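PDB 6HLX: AgaA from Rhizobium radiobacter, which binds the opine agropinic acid as a periplasmic solute-binding protein and probably delivers it to an ABC transporter for import. Local coordinates for residues A[290-295]-A[424-429]. Sequence-based numbering, arbitrary orientation.
With MES (2-(N-morpholino)-ethanesulfonic acid), chain F; EDO (1,2-ethanediol), chain B.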
ATOM      1  N   GLY A 290      16.230  -7.666  -7.333  1.00 25.77           N
ATOM      2  CA  GLY A 290      16.108  -8.668  -6.277  1.00 25.87           C
ATOM      3  C   GLY A 290      14.796  -9.428  -6.302  1.00 27.75           C
ATOM      4  O   GLY A 290      14.673 -10.438  -5.619  1.00 28.48           O
ATOM      5  N   TYR A 291      13.786  -8.940  -7.057  1.00 22.54           N
ATOM      6  CA  TYR A 291      12.507  -9.650  -7.160  1.00 20.34           C
ATOM      7  C   TYR A 291      12.492 -10.487  -8.437  1.00 24.19           C
ATOM      8  O   TYR A 291      13.035 -10.068  -9.460  1.00 23.06           O
ATOM      9  CB  TYR A 291      11.333  -8.664  -7.253  1.00 20.11           C
ATOM     10  CG  TYR A 291      10.893  -8.102  -5.924  1.00 20.87           C
ATOM     11  CD1 TYR A 291      11.639  -7.122  -5.280  1.00 22.31           C
ATOM     12  CD2 TYR A 291       9.684  -8.489  -5.350  1.00 21.00           C
ATOM     13  CE1 TYR A 291      11.225  -6.576  -4.064  1.00 20.26           C
ATOM     14  CE2 TYR A 291       9.276  -7.980  -4.113  1.00 20.71           C
ATOM     15  CZ  TYR A 291      10.026  -6.997  -3.495  1.00 23.60           C
ATOM     16  OH  TYR A 291       9.606  -6.483  -2.286  1.00 23.64           O
ATOM     17  N   MET A 292      11.816 -11.639  -8.398  1.00 22.33           N
ATOM     18  CA  MET A 292      11.652 -12.486  -9.574  1.00 21.84           C
ATOM     19  C   MET A 292      10.859 -11.739 -10.636  1.00 23.01           C
ATOM     20  O   MET A 292       9.912 -11.001 -10.304  1.00 22.60           O
ATOM     21  CB  MET A 292      11.008 -13.820  -9.197  1.00 24.35           C
ATOM     22  CG  MET A 292      11.979 -14.665  -8.345  1.00 28.28           C
ATOM     23  SD  MET A 292      11.354 -16.306  -7.962  1.00 31.77           S
ATOM     24  CE  MET A 292      10.003 -15.883  -6.813  1.00 29.07           C
ATOM     25  N   GLY A 293      11.329 -11.855 -11.880  1.00 22.26           N
ATOM     26  CA  GLY A 293      10.771 -11.135 -13.015  1.00 22.38           C
ATOM     27  C   GLY A 293      11.657  -9.965 -13.413  1.00 24.69           C
ATOM     28  O   GLY A 293      11.512  -9.432 -14.517  1.00 24.09           O
ATOM     29  N   TYR A 294      12.582  -9.537 -12.511  1.00 22.38           N
ATOM     30  CA  TYR A 294      13.497  -8.435 -12.803  1.00 22.70           C
ATOM     31  C   TYR A 294      14.399  -8.853 -13.967  1.00 26.40           C
ATOM     32  O   TYR A 294      14.866  -9.999 -14.003  1.00 25.93           O
ATOM     33  CB  TYR A 294      14.394  -8.120 -11.586  1.00 24.77           C
ATOM     34  CG  TYR A 294      15.390  -7.018 -11.867  1.00 26.38           C
ATOM     35  CD1 TYR A 294      15.039  -5.678 -11.715  1.00 29.53           C
ATOM     36  CD2 TYR A 294      16.679  -7.311 -12.310  1.00 28.00           C
ATOM     37  CE1 TYR A 294      15.951  -4.656 -11.989  1.00 31.61           C
ATOM     38  CE2 TYR A 294      17.586  -6.296 -12.612  1.00 29.74           C
ATOM     39  CZ  TYR A 294      17.225  -4.972 -12.427  1.00 38.16           C
ATOM     40  OH  TYR A 294      18.129  -3.976 -12.686  1.00 44.00           O
ATOM     41  N   SER A 295      14.684  -7.907 -14.878  1.00 25.01           N
ATOM     42  CA  SER A 295      15.559  -8.192 -16.030  1.00 26.29           C
ATOM     43  C   SER A 295      16.167  -6.904 -16.550  1.00 30.39           C
ATOM     44  O   SER A 295      15.441  -5.947 -16.830  1.00 29.95           O
ATOM     45  CB  SER A 295      14.769  -8.890 -17.139  1.00 29.59           C
ATOM     46  OG  SER A 295      15.380  -8.736 -18.411  1.00 38.42           O
ATOM     47  N   VAL A 424       7.139 -23.898  -5.167  1.00 29.05           N
ATOM     48  CA  VAL A 424       7.940 -23.567  -4.001  1.00 28.69           C
ATOM     49  C   VAL A 424       9.364 -23.214  -4.421  1.00 32.79           C
ATOM     50  O   VAL A 424       9.862 -22.190  -3.977  1.00 33.33           O
ATOM     51  CB  VAL A 424       7.866 -24.644  -2.885  1.00 33.03           C
ATOM     52  CG1 VAL A 424       8.573 -24.160  -1.612  1.00 32.60           C
ATOM     53  CG2 VAL A 424       6.404 -25.018  -2.577  1.00 32.44           C
ATOM     54  N   ASP A 425       9.993 -24.028  -5.291  1.00 30.89           N
ATOM     55  CA  ASP A 425      11.362 -23.812  -5.784  1.00 31.25           C
ATOM     56  C   ASP A 425      11.537 -22.503  -6.561  1.00 33.73           C
ATOM     57  O   ASP A 425      10.997 -22.376  -7.663  1.00 31.63           O
ATOM     58  CB  ASP A 425      11.816 -25.012  -6.630  1.00 34.53           C
ATOM     59  CG  ASP A 425      13.241 -24.961  -7.158  1.00 48.91           C
ATOM     60  OD1 ASP A 425      14.001 -24.055  -6.744  1.00 48.58           O
ATOM     61  OD2 ASP A 425      13.596 -25.828  -7.985  1.00 57.36           O
ATOM     62  N   LYS A 426      12.330 -21.552  -6.011  1.00 31.15           N
ATOM     63  CA  LYS A 426      12.591 -20.244  -6.645  1.00 30.94           C
ATOM     64  C   LYS A 426      13.316 -20.353  -8.010  1.00 35.08           C
ATOM     65  O   LYS A 426      13.124 -19.480  -8.869  1.00 34.21           O
ATOM     66  CB  LYS A 426      13.301 -19.275  -5.694  1.00 34.21           C
ATOM     67  CG  LYS A 426      12.361 -18.793  -4.579  1.00 40.61           C
ATOM     68  CD  LYS A 426      12.623 -17.373  -4.093  1.00 47.14           C
ATOM     69  CE  LYS A 426      11.499 -16.946  -3.163  1.00 46.41           C
ATOM     70  NZ  LYS A 426      11.816 -15.701  -2.416  1.00 40.28           N
ATOM     71  N   ALA A 427      14.085 -21.431  -8.248  1.00 32.18           N
ATOM     72  CA  ALA A 427      14.743 -21.642  -9.558  1.00 32.30           C
ATOM     73  C   ALA A 427      13.677 -21.895 -10.651  1.00 34.51           C
ATOM     74  O   ALA A 427      13.848 -21.507 -11.820  1.00 33.17           O
ATOM     75  CB  ALA A 427      15.707 -22.822  -9.480  1.00 34.29           C
ATOM     76  N   GLU A 428      12.548 -22.519 -10.258  1.00 30.77           N
ATOM     77  CA  GLU A 428      11.440 -22.761 -11.190  1.00 29.64           C
ATOM     78  C   GLU A 428      10.521 -21.527 -11.203  1.00 29.36           C
ATOM     79  O   GLU A 428      10.039 -21.116 -12.264  1.00 27.86           O
ATOM     80  CB  GLU A 428      10.655 -24.030 -10.797  1.00 31.45           C
ATOM     81  CG  GLU A 428      11.437 -25.322 -11.053  1.00 42.80           C
ATOM     82  CD  GLU A 428      12.018 -25.452 -12.453  1.00 70.62           C
ATOM     83  OE1 GLU A 428      11.241 -25.360 -13.433  1.00 55.96           O
ATOM     84  OE2 GLU A 428      13.254 -25.619 -12.571  1.00 70.50           O
ATOM     85  N   ARG A 429      10.330 -20.901 -10.041  1.00 25.37           N
ATOM     86  CA  ARG A 429       9.467 -19.708  -9.982  1.00 23.19           C
ATOM     87  C   ARG A 429      10.002 -18.587 -10.879  1.00 25.94           C
ATOM     88  O   ARG A 429       9.212 -17.908 -11.523  1.00 26.10           O
ATOM     89  CB  ARG A 429       9.343 -19.165  -8.539  1.00 24.07           C
ATOM     90  CG  ARG A 429       8.524 -20.012  -7.596  1.00 27.55           C
ATOM     91  CD  ARG A 429       8.348 -19.295  -6.255  1.00 26.40           C
ATOM     92  NE  ARG A 429       7.247 -18.336  -6.315  1.00 23.33           N
ATOM     93  CZ  ARG A 429       7.036 -17.378  -5.418  1.00 30.41           C
ATOM     94  NH1 ARG A 429       5.984 -16.567  -5.535  1.00 23.36           N
ATOM     95  NH2 ARG A 429       7.859 -17.235  -4.381  1.00 25.33           N
TER
HETATM   96  O1  MES F 605      13.956  -7.878  -0.807  1.00 37.21           O
HETATM   97  C2  MES F 605      14.865  -8.971  -0.991  1.00 39.25           C
HETATM   98  C3  MES F 605      14.484  -9.809  -2.190  1.00 39.00           C
HETATM   99  N4  MES F 605      13.077 -10.311  -2.041  1.00 36.59           N
HETATM  100  C5  MES F 605      12.147  -9.164  -1.782  1.00 33.44           C
HETATM  101  C6  MES F 605      12.634  -8.360  -0.598  1.00 33.51           C
HETATM  102  C7  MES F 605      12.694 -11.125  -3.253  1.00 35.87           C
HETATM  103  C8  MES F 605      11.325 -11.700  -3.202  1.00 29.20           C
HETATM  104  S   MES F 605      11.005 -12.873  -4.501  1.00 24.14           S
HETATM  105  O1S MES F 605      12.176 -13.724  -4.583  1.00 28.72           O
HETATM  106  O2S MES F 605      10.783 -12.098  -5.708  1.00 25.31           O
HETATM  107  O3S MES F 605       9.823 -13.604  -4.086  1.00 23.20           O
HETATM  108  C1  EDO B 629       6.931 -27.068  -5.618  1.00 49.17           C
HETATM  109  O1  EDO B 629       5.707 -27.325  -6.257  1.00 52.42           O
HETATM  110  C2  EDO B 629       8.057 -27.014  -6.658  1.00 47.53           C
HETATM  111  O2  EDO B 629       9.233 -26.712  -5.969  1.00 43.85           O
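Met292 reaches from the loop between strand 280-281 and helix 306-315 to the first turn of helix 426-443, where it packs on Arg429 and Lys426 in a van der Waals contact with no hydrogen bond across it. Its SD lies 3.5 Å from Arg429 CB. The chain runs straight as far as SD and then bends (chi3 -69°), which carries CE over one face of the Arg429 guanidinium, toward its rim, 3.5 Å from NH2; the two side chains cross at about a right angle. A long, flexible, unbranched thioether suits this place, since it spans the gap between the backbones and lays a methyl on a flat group. That group is fixed by polar partners outside the two segments: Arg429 forms a salt bridge with Asp385 and a hydrogen bond to the carbonyl of Gly420.

In this family 5 solute-binding protein the contact lies away from the zinc sites and the agropinic acid pocket. Residues 291-294 form a type II beta turn, closed by Tyr294 N to Tyr291 O, with Gly293 third, where a CB would jam against Met292 O. Asp425 is the N-cap of the helix, its OD1 accepting from Ala427 N at 3.0 Å.

A MES molecule, probably from the crystallisation liquor, also bridges the segments: its sulfonate takes a nearly straight bond from Met292 N to O2S (2.9 Å, 166°) and another from Lys426 NZ to O1S (3.0 Å). The aliphatic CD of Lys426 lies 4.1 Å from Met292 CE. The MES morpholine C5 rests over one face of the Tyr291 ring.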